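Local coordinates for uncharacterized NTF2-like protein (Cytophaga hutchinsonii ATCC 33406, PDB 3F40), which is of unknown function but adopts the NTF2-like, SnoaL-type fold, a curved sheet packed against helices, in a two-chain assembly, at residues 38-43 against 106-111; 75-80 against 90-95; 20-25 against 58-63. One frame throughout, in Å; residues are numbered along the deposited sequence.

Interaction 1 (38-43 against 106-111)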
ATOM      1  N   ASN A  38      -3.836 -12.593  -0.680  1.00  8.23           N
ATOM      2  CA  ASN A  38      -5.020 -11.838  -1.055  1.00  9.28           C
ATOM      3  C   ASN A  38      -4.642 -10.729  -1.985  1.00  8.84           C
ATOM      4  O   ASN A  38      -3.764  -9.933  -1.704  1.00  9.84           O
ATOM      5  CB  ASN A  38      -5.686 -11.241   0.136  1.00 10.44           C
ATOM      6  CG  ASN A  38      -6.470 -12.201   0.856  1.00 13.24           C
ATOM      7  OD1 ASN A  38      -7.719 -12.319   0.657  1.00 19.59           O
ATOM      8  ND2 ASN A  38      -5.824 -12.912   1.712  1.00 13.08           N
ATOM      9  N   GLY A  39      -5.338 -10.677  -3.102  1.00  9.39           N
ATOM     10  CA  GLY A  39      -5.154  -9.620  -4.068  1.00  9.83           C
ATOM     11  C   GLY A  39      -6.485  -9.252  -4.674  1.00 10.64           C
ATOM     12  O   GLY A  39      -7.519  -9.876  -4.357  1.00 11.85           O
ATOM     13  N   PRO A  40      -6.474  -8.273  -5.575  1.00 10.82           N
ATOM     14  CA  PRO A  40      -7.733  -7.839  -6.195  1.00 12.79           C
ATOM     15  C   PRO A  40      -8.503  -8.951  -6.900  1.00 13.13           C
ATOM     16  O   PRO A  40      -9.754  -8.915  -7.024  1.00 15.06           O
ATOM     17  CB  PRO A  40      -7.266  -6.842  -7.241  1.00 14.08           C
ATOM     18  CG  PRO A  40      -5.959  -6.390  -6.834  1.00 13.12           C
ATOM     19  CD  PRO A  40      -5.329  -7.436  -5.957  1.00 10.90           C
HETATM   20  N   MSE A  41      -7.775  -9.923  -7.390  1.00 12.57           N
HETATM   21  CA  MSE A  41      -8.360 -10.992  -8.207  1.00 13.54           C
HETATM   22  C   MSE A  41      -8.489 -12.324  -7.484  1.00 14.66           C
HETATM   23  O   MSE A  41      -8.774 -13.369  -8.079  1.00 15.91           O
HETATM   24  CB  MSE A  41      -7.549 -11.131  -9.472  1.00 13.85           C
HETATM   25  CG  MSE A  41      -7.698  -9.905 -10.389  1.00 14.60           C
HETATM   26 SE   MSE A  41      -6.519  -9.863 -11.881  0.75 18.00          SE
HETATM   27  CE  MSE A  41      -4.857  -9.584 -10.965  1.00 16.50           C
ATOM     28  N   GLY A  42      -8.331 -12.297  -6.183  1.00 14.65           N
ATOM     29  CA  GLY A  42      -8.659 -13.452  -5.400  1.00 15.29           C
ATOM     30  C   GLY A  42      -7.702 -13.811  -4.321  1.00 13.76           C
ATOM     31  O   GLY A  42      -6.887 -13.035  -3.903  1.00 14.90           O
ATOM     32  N   HIS A  43      -7.908 -14.974  -3.816  1.00 13.13           N
ATOM     33  CA  HIS A  43      -7.214 -15.485  -2.643  1.00 11.83           C
ATOM     34  C   HIS A  43      -6.653 -16.876  -2.916  1.00 11.24           C
ATOM     35  O   HIS A  43      -7.258 -17.668  -3.628  1.00 13.38           O
ATOM     36  CB  HIS A  43      -8.222 -15.512  -1.507  1.00 12.68           C
ATOM     37  CG  HIS A  43      -7.862 -16.379  -0.365  1.00 13.25           C
ATOM     38  ND1 HIS A  43      -6.888 -16.058   0.554  1.00 12.79           N
ATOM     39  CD2 HIS A  43      -8.354 -17.578   0.005  1.00 15.93           C
ATOM     40  CE1 HIS A  43      -6.805 -17.028   1.453  1.00 14.13           C
ATOM     41  NE2 HIS A  43      -7.674 -17.973   1.121  1.00 15.63           N
ATOM     42  N   PHE A 106      -3.930  -2.912  -5.656  1.00  8.70           N
ATOM     43  CA  PHE A 106      -3.815  -2.248  -6.932  1.00  8.83           C
ATOM     44  C   PHE A 106      -5.124  -2.285  -7.684  1.00 10.01           C
ATOM     45  O   PHE A 106      -6.019  -3.050  -7.337  1.00  9.27           O
ATOM     46  CB  PHE A 106      -2.687  -2.826  -7.817  1.00 10.09           C
ATOM     47  CG  PHE A 106      -2.845  -4.280  -8.222  1.00  9.74           C
ATOM     48  CD1 PHE A 106      -2.284  -5.270  -7.459  1.00 11.02           C
ATOM     49  CD2 PHE A 106      -3.455  -4.622  -9.428  1.00 10.45           C
ATOM     50  CE1 PHE A 106      -2.369  -6.588  -7.837  1.00 10.81           C
ATOM     51  CE2 PHE A 106      -3.554  -5.953  -9.781  1.00 12.18           C
ATOM     52  CZ  PHE A 106      -2.997  -6.920  -8.992  1.00 11.89           C
ATOM     53  N   ASP A 107      -5.204  -1.446  -8.710  1.00  9.94           N
ATOM     54  CA  ASP A 107      -6.363  -1.415  -9.606  1.00 10.51           C
ATOM     55  C   ASP A 107      -6.113  -2.410 -10.747  1.00 10.88           C
ATOM     56  O   ASP A 107      -5.221  -2.197 -11.573  1.00 11.99           O
ATOM     57  CB  ASP A 107      -6.551  -0.004 -10.157  1.00 12.11           C
ATOM     58  CG  ASP A 107      -7.627   0.095 -11.213  1.00 13.91           C
ATOM     59  OD1 ASP A 107      -8.343  -0.890 -11.472  1.00 12.34           O
ATOM     60  OD2 ASP A 107      -7.717   1.221 -11.788  1.00 14.73           O
ATOM     61  N   PRO A 108      -6.832  -3.542 -10.787  1.00 10.85           N
ATOM     62  CA  PRO A 108      -6.524  -4.539 -11.796  1.00 11.41           C
ATOM     63  C   PRO A 108      -7.201  -4.317 -13.135  1.00 11.83           C
ATOM     64  O   PRO A 108      -6.984  -5.099 -14.061  1.00 13.14           O
ATOM     65  CB  PRO A 108      -7.108  -5.800 -11.174  1.00 11.44           C
ATOM     66  CG  PRO A 108      -8.377  -5.266 -10.499  1.00 10.85           C
ATOM     67  CD  PRO A 108      -7.934  -3.944  -9.914  1.00 10.67           C
ATOM     68  N   ARG A 109      -7.968  -3.245 -13.283  1.00 12.03           N
ATOM     69  CA  ARG A 109      -8.759  -3.083 -14.513  1.00 12.75           C
ATOM     70  C   ARG A 109      -7.931  -3.116 -15.813  1.00 13.91           C
ATOM     71  O   ARG A 109      -8.381  -3.697 -16.806  1.00 15.22           O
ATOM     72  CB  ARG A 109      -9.657  -1.847 -14.441  1.00 12.52           C
ATOM     73  CG  ARG A 109     -10.788  -1.969 -13.459  1.00 12.10           C
ATOM     74  CD  ARG A 109     -11.574  -0.689 -13.333  1.00 12.73           C
ATOM     75  NE  ARG A 109     -10.715   0.372 -12.821  1.00 12.37           N
ATOM     76  CZ  ARG A 109     -10.988   1.676 -12.864  1.00 11.76           C
ATOM     77  NH1 ARG A 109     -12.100   2.103 -13.409  1.00 13.92           N
ATOM     78  NH2 ARG A 109     -10.104   2.540 -12.391  1.00 12.72           N
ATOM     79  N   PRO A 110      -6.730  -2.533 -15.845  1.00 14.94           N
ATOM     80  CA  PRO A 110      -5.950  -2.572 -17.085  1.00 16.93           C
ATOM     81  C   PRO A 110      -5.650  -3.983 -17.556  1.00 17.31           C
ATOM     82  O   PRO A 110      -5.366  -4.205 -18.732  1.00 19.80           O
ATOM     83  CB  PRO A 110      -4.673  -1.825 -16.703  1.00 16.76           C
ATOM     84  CG  PRO A 110      -5.108  -0.905 -15.585  1.00 17.24           C
ATOM     85  CD  PRO A 110      -6.103  -1.689 -14.820  1.00 15.75           C
ATOM     86  N   LEU A 111      -5.698  -4.949 -16.637  1.00 16.51           N
ATOM     87  CA  LEU A 111      -5.368  -6.335 -16.990  1.00 17.56           C
ATOM     88  C   LEU A 111      -6.475  -7.023 -17.788  1.00 18.20           C
ATOM     89  O   LEU A 111      -6.250  -8.099 -18.372  1.00 20.08           O
ATOM     90  CB  LEU A 111      -5.100  -7.176 -15.747  1.00 16.46           C
ATOM     91  CG  LEU A 111      -3.998  -6.674 -14.834  1.00 16.09           C
ATOM     92  CD1 LEU A 111      -3.937  -7.511 -13.566  1.00 16.43           C
ATOM     93  CD2 LEU A 111      -2.667  -6.686 -15.594  1.00 18.45           C
TER
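P40 rides on the ring of F106 where a tight beta hairpin of the NTF2-like fold, strands 35-39 and 42-45 joined by a type I turn from G39 to G42, meets the segment that leaves strand 98-105. The chief interaction is a CH-pi contact: P40 CG sits 3.6 Å from the centroid of the F106 ring and only 8° off its normal. F106 reaches this place with CG lodged between its own backbone N and carbonyl carbon (chi1 62°), which swings the ring beneath the proline. Apolar contacts extend the patch, with P40 CB 3.8 Å from P108 CG, while D107 of the second subunit packs on both P40 and P108. Beside this patch, D107 OD1 accepts R109 N in an Asx turn, and the guanidinium of R109 grips the carboxylate side-on through NE and NH2. Selenomethionine M41 bends at chi3 (-69°), bringing its methyl to the edge of the F106 ring, M41 CE 3.8 Å from F106 CZ. Replacing F106 by an alanine would probably strip P40 of the surface it lies on and leave the M41 methyl without its aromatic neighbour. That methyl also presses tightly on L111, M41 CE 3.5 Å from L111 CD1.

Interaction 2 (75-80 against 90-95)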
ATOM      1  N   LEU A  75       5.809  -2.920   0.736  1.00  8.49           N
ATOM      2  CA  LEU A  75       6.558  -2.523  -0.443  1.00  8.95           C
ATOM      3  C   LEU A  75       5.685  -1.714  -1.376  1.00  8.78           C
ATOM      4  O   LEU A  75       4.534  -2.056  -1.618  1.00 10.82           O
ATOM      5  CB  LEU A  75       7.077  -3.736  -1.233  1.00  9.16           C
ATOM      6  CG  LEU A  75       7.974  -4.716  -0.461  1.00  9.71           C
ATOM      7  CD1 LEU A  75       8.455  -5.864  -1.395  1.00 11.71           C
ATOM      8  CD2 LEU A  75       9.144  -4.047   0.186  1.00 11.83           C
ATOM      9  N   ILE A  76       6.245  -0.642  -1.916  1.00  8.73           N
ATOM     10  CA  ILE A  76       5.684   0.111  -3.005  1.00 10.00           C
ATOM     11  C   ILE A  76       6.490  -0.305  -4.223  1.00  9.75           C
ATOM     12  O   ILE A  76       7.695  -0.095  -4.296  1.00 10.59           O
ATOM     13  CB  ILE A  76       5.822   1.626  -2.777  1.00 10.99           C
ATOM     14  CG1 ILE A  76       5.133   2.054  -1.481  1.00 11.06           C
ATOM     15  CG2 ILE A  76       5.279   2.428  -3.948  1.00 13.19           C
ATOM     16  CD1 ILE A  76       3.646   1.764  -1.414  1.00 12.17           C
ATOM     17  N   TYR A  77       5.815  -0.954  -5.160  1.00  9.53           N
ATOM     18  CA  TYR A  77       6.498  -1.522  -6.293  1.00  9.77           C
ATOM     19  C   TYR A  77       5.653  -1.538  -7.555  1.00 10.74           C
ATOM     20  O   TYR A  77       4.430  -1.544  -7.523  1.00 11.13           O
ATOM     21  CB  TYR A  77       7.036  -2.922  -5.969  1.00 10.70           C
ATOM     22  CG  TYR A  77       6.123  -3.995  -5.334  1.00 10.69           C
ATOM     23  CD1 TYR A  77       4.747  -3.904  -5.308  1.00 10.30           C
ATOM     24  CD2 TYR A  77       6.696  -5.130  -4.807  1.00 10.13           C
ATOM     25  CE1 TYR A  77       3.970  -4.904  -4.709  1.00 10.58           C
ATOM     26  CE2 TYR A  77       5.963  -6.140  -4.225  1.00 10.16           C
ATOM     27  CZ  TYR A  77       4.590  -6.027  -4.172  1.00  9.43           C
ATOM     28  OH  TYR A  77       3.839  -7.046  -3.590  1.00 10.80           O
ATOM     29  N   ASP A  78       6.360  -1.550  -8.687  1.00 12.07           N
ATOM     30  CA  ASP A  78       5.725  -1.739  -9.984  1.00 12.85           C
ATOM     31  C   ASP A  78       5.804  -3.232 -10.270  1.00 12.84           C
ATOM     32  O   ASP A  78       6.880  -3.855 -10.120  1.00 15.23           O
ATOM     33  CB  ASP A  78       6.409  -0.935 -11.076  1.00 13.43           C
ATOM     34  CG  ASP A  78       6.166   0.544 -10.958  1.00 15.02           C
ATOM     35  OD1 ASP A  78       5.219   0.985 -10.287  1.00 17.33           O
ATOM     36  OD2 ASP A  78       6.934   1.285 -11.594  1.00 21.21           O
ATOM     37  N   ILE A  79       4.685  -3.814 -10.693  1.00 12.86           N
ATOM     38  CA  ILE A  79       4.641  -5.223 -11.036  1.00 12.75           C
ATOM     39  C   ILE A  79       4.349  -5.360 -12.527  1.00 13.41           C
ATOM     40  O   ILE A  79       3.381  -4.810 -13.046  1.00 13.98           O
ATOM     41  CB  ILE A  79       3.571  -6.024 -10.241  1.00 11.96           C
ATOM     42  CG1 ILE A  79       3.543  -5.659  -8.747  1.00 11.88           C
ATOM     43  CG2 ILE A  79       3.839  -7.506 -10.428  1.00 12.89           C
ATOM     44  CD1 ILE A  79       2.419  -6.331  -7.986  1.00 11.99           C
ATOM     45  N   ASN A  80       5.252  -6.029 -13.213  1.00 14.51           N
ATOM     46  CA  ASN A  80       5.056  -6.364 -14.622  1.00 15.94           C
ATOM     47  C   ASN A  80       4.303  -7.685 -14.673  1.00 16.00           C
ATOM     48  O   ASN A  80       4.823  -8.735 -14.324  1.00 15.22           O
ATOM     49  CB  ASN A  80       6.393  -6.425 -15.359  1.00 17.21           C
ATOM     50  CG  ASN A  80       6.207  -6.613 -16.837  1.00 20.35           C
ATOM     51  OD1 ASN A  80       5.339  -7.352 -17.254  1.00 24.16           O
ATOM     52  ND2 ASN A  80       7.015  -5.935 -17.635  1.00 26.74           N
ATOM     53  N   GLY A  90       2.332  -3.785  -1.587  1.00  7.70           N
ATOM     54  CA  GLY A  90       2.287  -5.156  -1.092  1.00  7.63           C
ATOM     55  C   GLY A  90       2.600  -5.177   0.386  1.00  8.10           C
ATOM     56  O   GLY A  90       3.638  -4.684   0.826  1.00  9.57           O
ATOM     57  N   LEU A  91       1.690  -5.764   1.163  1.00  7.51           N
ATOM     58  CA  LEU A  91       1.801  -5.858   2.612  1.00  8.09           C
ATOM     59  C   LEU A  91       2.113  -7.306   2.994  1.00  7.87           C
ATOM     60  O   LEU A  91       1.304  -8.210   2.792  1.00  7.83           O
ATOM     61  CB  LEU A  91       0.493  -5.420   3.247  1.00  8.25           C
ATOM     62  CG  LEU A  91       0.389  -5.536   4.751  1.00  9.73           C
ATOM     63  CD1 LEU A  91       1.357  -4.593   5.464  1.00 11.05           C
ATOM     64  CD2 LEU A  91      -1.065  -5.267   5.175  1.00 12.38           C
ATOM     65  N   TYR A  92       3.328  -7.515   3.495  1.00  7.66           N
ATOM     66  CA  TYR A  92       3.844  -8.817   3.878  1.00  8.41           C
ATOM     67  C   TYR A  92       3.868  -8.925   5.398  1.00  9.32           C
ATOM     68  O   TYR A  92       4.425  -8.039   6.074  1.00 10.91           O
ATOM     69  CB  TYR A  92       5.277  -9.007   3.327  1.00  8.84           C
ATOM     70  CG  TYR A  92       5.388  -8.946   1.840  1.00  8.98           C
ATOM     71  CD1 TYR A  92       5.382  -7.738   1.167  1.00  9.48           C
ATOM     72  CD2 TYR A  92       5.522 -10.084   1.097  1.00  9.40           C
ATOM     73  CE1 TYR A  92       5.417  -7.690  -0.217  1.00 10.26           C
ATOM     74  CE2 TYR A  92       5.551 -10.041  -0.299  1.00 10.40           C
ATOM     75  CZ  TYR A  92       5.479  -8.838  -0.949  1.00 10.70           C
ATOM     76  OH  TYR A  92       5.483  -8.775  -2.320  1.00 12.62           O
ATOM     77  N   HIS A  93       3.313 -10.021   5.915  1.00  8.63           N
ATOM     78  CA  HIS A  93       3.369 -10.291   7.352  1.00  9.22           C
ATOM     79  C   HIS A  93       4.349 -11.443   7.584  1.00  9.58           C
ATOM     80  O   HIS A  93       4.320 -12.425   6.838  1.00 10.11           O
ATOM     81  CB  HIS A  93       1.990 -10.676   7.891  1.00 10.61           C
ATOM     82  CG  HIS A  93       1.936 -10.768   9.376  1.00 12.06           C
ATOM     83  ND1 HIS A  93       1.878  -9.653  10.179  1.00 13.70           N
ATOM     84  CD2 HIS A  93       1.917 -11.845  10.203  1.00 13.58           C
ATOM     85  CE1 HIS A  93       1.833 -10.041  11.445  1.00 15.67           C
ATOM     86  NE2 HIS A  93       1.892 -11.362  11.484  1.00 15.10           N
ATOM     87  N   LEU A  94       5.168 -11.295   8.603  1.00 10.55           N
ATOM     88  CA  LEU A  94       6.193 -12.303   8.941  1.00 11.57           C
ATOM     89  C   LEU A  94       6.050 -12.740  10.364  1.00 12.45           C
ATOM     90  O   LEU A  94       5.794 -11.940  11.288  1.00 13.77           O
ATOM     91  CB  LEU A  94       7.585 -11.723   8.725  1.00 13.74           C
ATOM     92  CG  LEU A  94       7.819 -11.320   7.240  1.00 16.16           C
ATOM     93  CD1 LEU A  94       7.591  -9.833   7.047  1.00 17.01           C
ATOM     94  CD2 LEU A  94       9.208 -11.724   6.718  1.00 18.35           C
ATOM     95  N   GLU A  95       6.238 -14.034  10.531  1.00 12.27           N
ATOM     96  CA  GLU A  95       6.246 -14.639  11.848  1.00 13.69           C
ATOM     97  C   GLU A  95       7.187 -15.793  11.789  1.00 12.87           C
ATOM     98  O   GLU A  95       7.229 -16.541  10.831  1.00 12.79           O
ATOM     99  CB  GLU A  95       4.883 -15.159  12.262  1.00 14.79           C
ATOM    100  CG  GLU A  95       3.901 -14.037  12.425  1.00 19.20           C
ATOM    101  CD  GLU A  95       2.604 -14.402  13.081  1.00 24.41           C
ATOM    102  OE1 GLU A  95       2.390 -15.581  13.436  1.00 29.35           O
ATOM    103  OE2 GLU A  95       1.797 -13.472  13.279  1.00 29.19           O
TER
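Y77 and Y92 are brought together by two different first torsions. In Y77, CG stands between the backbone N and the carbonyl carbon (chi1 50°), and the ring extends toward strand 84-95; in Y92, CG is anti to the carbonyl carbon (chi1 -61°), and its phenol comes from the opposite direction. The two hydroxyls meet in a hydrogen bond, Y77 OH to Y92 OH 2.7 Å, in which either could be the donor. Y92 OH lies at the edge of the Y77 ring, near its plane, so the phenols join through their polar ends without stacking. Each buried hydroxyl thereby has the other as a polar partner.

The backbone fixes the base of this arrangement. L75 and G90 form an antiparallel hydrogen-bonded pair, with L75 N to G90 O and G90 N to L75 O both 2.8 Å. The two segments share this one pair and run on in opposite directions along the paired strands, at 134°. Glycine suits position 90 because Y77 OH lies 3.5 Å from G90 CA, where a CB would collide with the hydroxyl. L75 completes the cluster: its CB lies over one face of the Y77 ring, offset toward the rim, while L75 CD1 touches Y92 CE1 at 3.7 Å. V12 and I16 of helix 8-20 pack on L75, and I16 also touches Y92. A long antiparallel hairpin in a curved sheet, with an N-terminal helix packed on the face that carries L75 and Y92, is the framework of the NTF2-like fold.

Interaction 3 (20-25 against 58-63)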
ATOM      1  N   ASN A  20      12.167 -12.370  -9.061  1.00 13.54           N
ATOM      2  CA  ASN A  20      12.703 -11.617 -10.209  1.00 13.74           C
ATOM      3  C   ASN A  20      13.684 -12.421 -11.045  1.00 14.90           C
ATOM      4  O   ASN A  20      13.782 -12.223 -12.244  1.00 17.07           O
ATOM      5  CB  ASN A  20      13.371 -10.316  -9.766  1.00 14.47           C
ATOM      6  CG  ASN A  20      12.382  -9.197  -9.561  1.00 13.86           C
ATOM      7  OD1 ASN A  20      11.258  -9.274 -10.044  1.00 16.63           O
ATOM      8  ND2 ASN A  20      12.783  -8.136  -8.830  1.00 14.73           N
ATOM      9  N   THR A  21      14.374 -13.323 -10.384  1.00 13.64           N
ATOM     10  CA  THR A  21      15.355 -14.166 -11.063  1.00 14.44           C
ATOM     11  C   THR A  21      14.771 -15.529 -11.395  1.00 14.90           C
ATOM     12  O   THR A  21      15.476 -16.471 -11.757  1.00 14.44           O
ATOM     13  CB  THR A  21      16.630 -14.322 -10.252  1.00 15.18           C
ATOM     14  OG1 THR A  21      16.341 -14.867  -8.949  1.00 15.13           O
ATOM     15  CG2 THR A  21      17.371 -12.952 -10.178  1.00 15.70           C
ATOM     16  N   GLU A  22      13.455 -15.607 -11.335  1.00 14.13           N
ATOM     17  CA  GLU A  22      12.720 -16.819 -11.679  1.00 14.86           C
ATOM     18  C   GLU A  22      13.298 -18.029 -10.926  1.00 15.35           C
ATOM     19  O   GLU A  22      13.435 -19.130 -11.484  1.00 17.10           O
ATOM     20  CB  GLU A  22      12.626 -17.016 -13.222  1.00 14.31           C
ATOM     21  CG  GLU A  22      11.908 -15.861 -13.902  1.00 15.12           C
ATOM     22  CD  GLU A  22      11.493 -16.160 -15.374  1.00 11.69           C
ATOM     23  OE1 GLU A  22      11.838 -17.271 -15.927  1.00 24.24           O
ATOM     24  OE2 GLU A  22      10.854 -15.243 -15.958  1.00 16.31           O
ATOM     25  N   ASN A  23      13.703 -17.803  -9.673  1.00 16.20           N
ATOM     26  CA  ASN A  23      14.137 -18.854  -8.772  1.00 15.67           C
ATOM     27  C   ASN A  23      13.020 -19.254  -7.824  1.00 16.25           C
ATOM     28  O   ASN A  23      12.942 -18.818  -6.660  1.00 16.18           O
ATOM     29  CB  ASN A  23      15.382 -18.450  -7.998  1.00 16.32           C
ATOM     30  CG  ASN A  23      16.053 -19.659  -7.309  1.00 16.66           C
ATOM     31  OD1 ASN A  23      15.445 -20.707  -7.084  1.00 21.81           O
ATOM     32  ND2 ASN A  23      17.328 -19.482  -6.921  1.00 20.85           N
ATOM     33  N   PHE A  24      12.106 -20.045  -8.357  1.00 15.69           N
ATOM     34  CA  PHE A  24      10.847 -20.318  -7.658  1.00 15.95           C
ATOM     35  C   PHE A  24      11.046 -21.215  -6.437  1.00 16.55           C
ATOM     36  O   PHE A  24      10.419 -20.994  -5.413  1.00 16.15           O
ATOM     37  CB  PHE A  24       9.741 -20.780  -8.652  1.00 14.84           C
ATOM     38  CG  PHE A  24       9.471 -19.743  -9.716  1.00 15.36           C
ATOM     39  CD1 PHE A  24       8.930 -18.510  -9.384  1.00 13.86           C
ATOM     40  CD2 PHE A  24       9.827 -19.954 -11.035  1.00 14.76           C
ATOM     41  CE1 PHE A  24       8.759 -17.551 -10.326  1.00 13.99           C
ATOM     42  CE2 PHE A  24       9.635 -18.993 -11.954  1.00 15.63           C
ATOM     43  CZ  PHE A  24       9.105 -17.785 -11.600  1.00 14.51           C
ATOM     44  N   PRO A  25      11.973 -22.198  -6.490  1.00 17.85           N
ATOM     45  CA  PRO A  25      12.216 -22.938  -5.267  1.00 18.11           C
ATOM     46  C   PRO A  25      12.803 -22.085  -4.115  1.00 18.49           C
ATOM     47  O   PRO A  25      12.417 -22.275  -2.950  1.00 18.45           O
ATOM     48  CB  PRO A  25      13.210 -24.039  -5.723  1.00 19.71           C
ATOM     49  CG  PRO A  25      12.859 -24.264  -7.110  1.00 20.04           C
ATOM     50  CD  PRO A  25      12.574 -22.868  -7.657  1.00 18.53           C
ATOM     51  N   LYS A  58       5.139 -15.633 -13.704  1.00 13.40           N
ATOM     52  CA  LYS A  58       6.445 -14.984 -13.877  1.00 13.82           C
ATOM     53  C   LYS A  58       6.420 -13.450 -13.781  1.00 12.91           C
ATOM     54  O   LYS A  58       6.976 -12.739 -14.586  1.00 13.90           O
ATOM     55  CB  LYS A  58       7.076 -15.416 -15.212  1.00 14.65           C
ATOM     56  CG  LYS A  58       7.210 -16.929 -15.327  1.00 17.45           C
ATOM     57  CD  LYS A  58       7.877 -17.344 -16.620  1.00 19.45           C
ATOM     58  CE  LYS A  58       8.466 -18.704 -16.470  1.00 24.11           C
ATOM     59  NZ  LYS A  58       7.523 -19.767 -16.242  1.00 26.41           N
ATOM     60  N   PHE A  59       5.754 -12.969 -12.743  1.00 13.09           N
ATOM     61  CA  PHE A  59       5.690 -11.536 -12.460  1.00 12.45           C
ATOM     62  C   PHE A  59       7.056 -11.015 -12.054  1.00 12.51           C
ATOM     63  O   PHE A  59       7.844 -11.728 -11.468  1.00 13.32           O
ATOM     64  CB  PHE A  59       4.697 -11.214 -11.326  1.00 13.28           C
ATOM     65  CG  PHE A  59       3.272 -11.546 -11.619  1.00 14.04           C
ATOM     66  CD1 PHE A  59       2.777 -11.588 -12.909  1.00 15.99           C
ATOM     67  CD2 PHE A  59       2.422 -11.786 -10.576  1.00 15.15           C
ATOM     68  CE1 PHE A  59       1.419 -11.874 -13.127  1.00 15.42           C
ATOM     69  CE2 PHE A  59       1.082 -12.055 -10.817  1.00 15.44           C
ATOM     70  CZ  PHE A  59       0.606 -12.108 -12.081  1.00 15.25           C
ATOM     71  N   LYS A  60       7.323  -9.781 -12.464  1.00 12.50           N
ATOM     72  CA  LYS A  60       8.550  -9.071 -12.131  1.00 13.32           C
ATOM     73  C   LYS A  60       8.240  -7.800 -11.341  1.00 12.73           C
ATOM     74  O   LYS A  60       7.232  -7.178 -11.559  1.00 14.60           O
ATOM     75  CB  LYS A  60       9.346  -8.740 -13.388  1.00 13.98           C
ATOM     76  CG  LYS A  60       9.724  -9.942 -14.229  1.00 15.44           C
ATOM     77  CD  LYS A  60      10.630 -10.897 -13.476  1.00 14.98           C
ATOM     78  CE  LYS A  60      11.057 -12.129 -14.289  1.00 16.38           C
ATOM     79  NZ  LYS A  60       9.929 -13.018 -14.665  1.00 17.33           N
ATOM     80  N   TYR A  61       9.143  -7.426 -10.430  1.00 12.77           N
ATOM     81  CA  TYR A  61       8.907  -6.363  -9.458  1.00 12.38           C
ATOM     82  C   TYR A  61      10.034  -5.356  -9.442  1.00 12.73           C
ATOM     83  O   TYR A  61      11.214  -5.743  -9.416  1.00 14.99           O
ATOM     84  CB  TYR A  61       8.792  -6.969  -8.047  1.00 12.48           C
ATOM     85  CG  TYR A  61       7.728  -8.027  -7.936  1.00 11.72           C
ATOM     86  CD1 TYR A  61       7.967  -9.309  -8.375  1.00 13.66           C
ATOM     87  CD2 TYR A  61       6.482  -7.738  -7.410  1.00 11.93           C
ATOM     88  CE1 TYR A  61       6.987 -10.296  -8.304  1.00 13.58           C
ATOM     89  CE2 TYR A  61       5.495  -8.707  -7.324  1.00 13.16           C
ATOM     90  CZ  TYR A  61       5.771  -9.987  -7.776  1.00 13.97           C
ATOM     91  OH  TYR A  61       4.837 -11.003  -7.768  1.00 17.48           O
ATOM     92  N   VAL A  62       9.673  -4.090  -9.419  1.00 13.00           N
ATOM     93  CA  VAL A  62      10.643  -3.058  -9.202  1.00 14.11           C
ATOM     94  C   VAL A  62      10.213  -2.340  -7.943  1.00 12.61           C
ATOM     95  O   VAL A  62       9.168  -1.687  -7.915  1.00 13.25           O
ATOM     96  CB  VAL A  62      10.729  -2.066 -10.359  1.00 14.91           C
ATOM     97  CG1 VAL A  62      11.668  -0.941  -9.988  1.00 17.36           C
ATOM     98  CG2 VAL A  62      11.160  -2.765 -11.686  1.00 16.69           C
ATOM     99  N   VAL A  63      11.040  -2.476  -6.915  1.00 13.18           N
ATOM    100  CA  VAL A  63      10.728  -1.920  -5.604  1.00 13.46           C
ATOM    101  C   VAL A  63      11.204  -0.455  -5.532  1.00 13.76           C
ATOM    102  O   VAL A  63      12.408  -0.152  -5.722  1.00 15.65           O
ATOM    103  CB  VAL A  63      11.393  -2.722  -4.462  1.00 13.83           C
ATOM    104  CG1 VAL A  63      11.090  -2.069  -3.113  1.00 14.95           C
ATOM    105  CG2 VAL A  63      10.941  -4.187  -4.452  1.00 15.46           C
TER
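N20 and Y61 join the end of helix 8-20 to strand 60-69, an outer strand of the NTF2-like sheet within this chain, beside a Schellman motif in which E22, with positive phi, is the C-prime residue. The carboxamide of N20 acts like a further peptide group. With N20 CG anti to the carbonyl carbon (chi1 -83°), it turns both polar atoms to the backbone of Y61: N20 OD1 accepts Y61 N at 2.8 Å, on a lone pair in the carbonyl plane, and N20 ND2 donates to Y61 O at 2.9 Å. The second bond is less straight (147° at the hydrogen), and Y61 O is tilted out of the amide plane. The pair of bonds fixes the rotation of the carboxamide and occupies both backbone polar atoms of Y61. N20 OD1 also lies at the edge of the Y61 ring; the Y61 side chain packs on I16 and L19 of helix 8-20.

K60 takes a folded path. Bends at chi2 (-63°) and chi4 bring its chain past N20, with K60 CE 3.4 Å from N20 O, and carry the ammonium back to E22. The E22 side chain, extended beyond CG, crosses that of K60 at about a right angle.

K58 runs past the same glutamate with its methylenes: K58 CE is 3.7 Å from E22 OE1, while its NZ turns to E55 O. Nearby, F24 brings CZ within 4.3 Å of K58 CG and also packs on M51 and E55 of helix 47-57.

K60 NZ has two acceptors: K58 O at 3.0 Å, met from above the carbonyl plane, and E22 OE2 at 2.7 Å, which receives it on the anti lone pair in a salt bridge.

How the interactions relate
The three contacts sample one curved sheet from end to end. Interaction 1 lies where the hairpin of strands 35-39 and 42-45 meets the loop after strand 98-105, interaction 2 at the pairing of 72-81 with 84-95, and interaction 3 at the far outer strand 60-69. Centres of interactions 2 and 3 are about 12 Å apart, and those of 1 and 3 about 18 Å. Strands 60-69 and 72-81 join interactions 2 and 3 directly through probable backbone hydrogen bonds. Along the chain, interaction 3 closes before interaction 2 opens; interaction 2 is nested within the loop closed by interaction 1, whereas interactions 1 and 3 alternate, tying early and late chain into one compact fold. Interactions 1 and 2 also touch the second subunit.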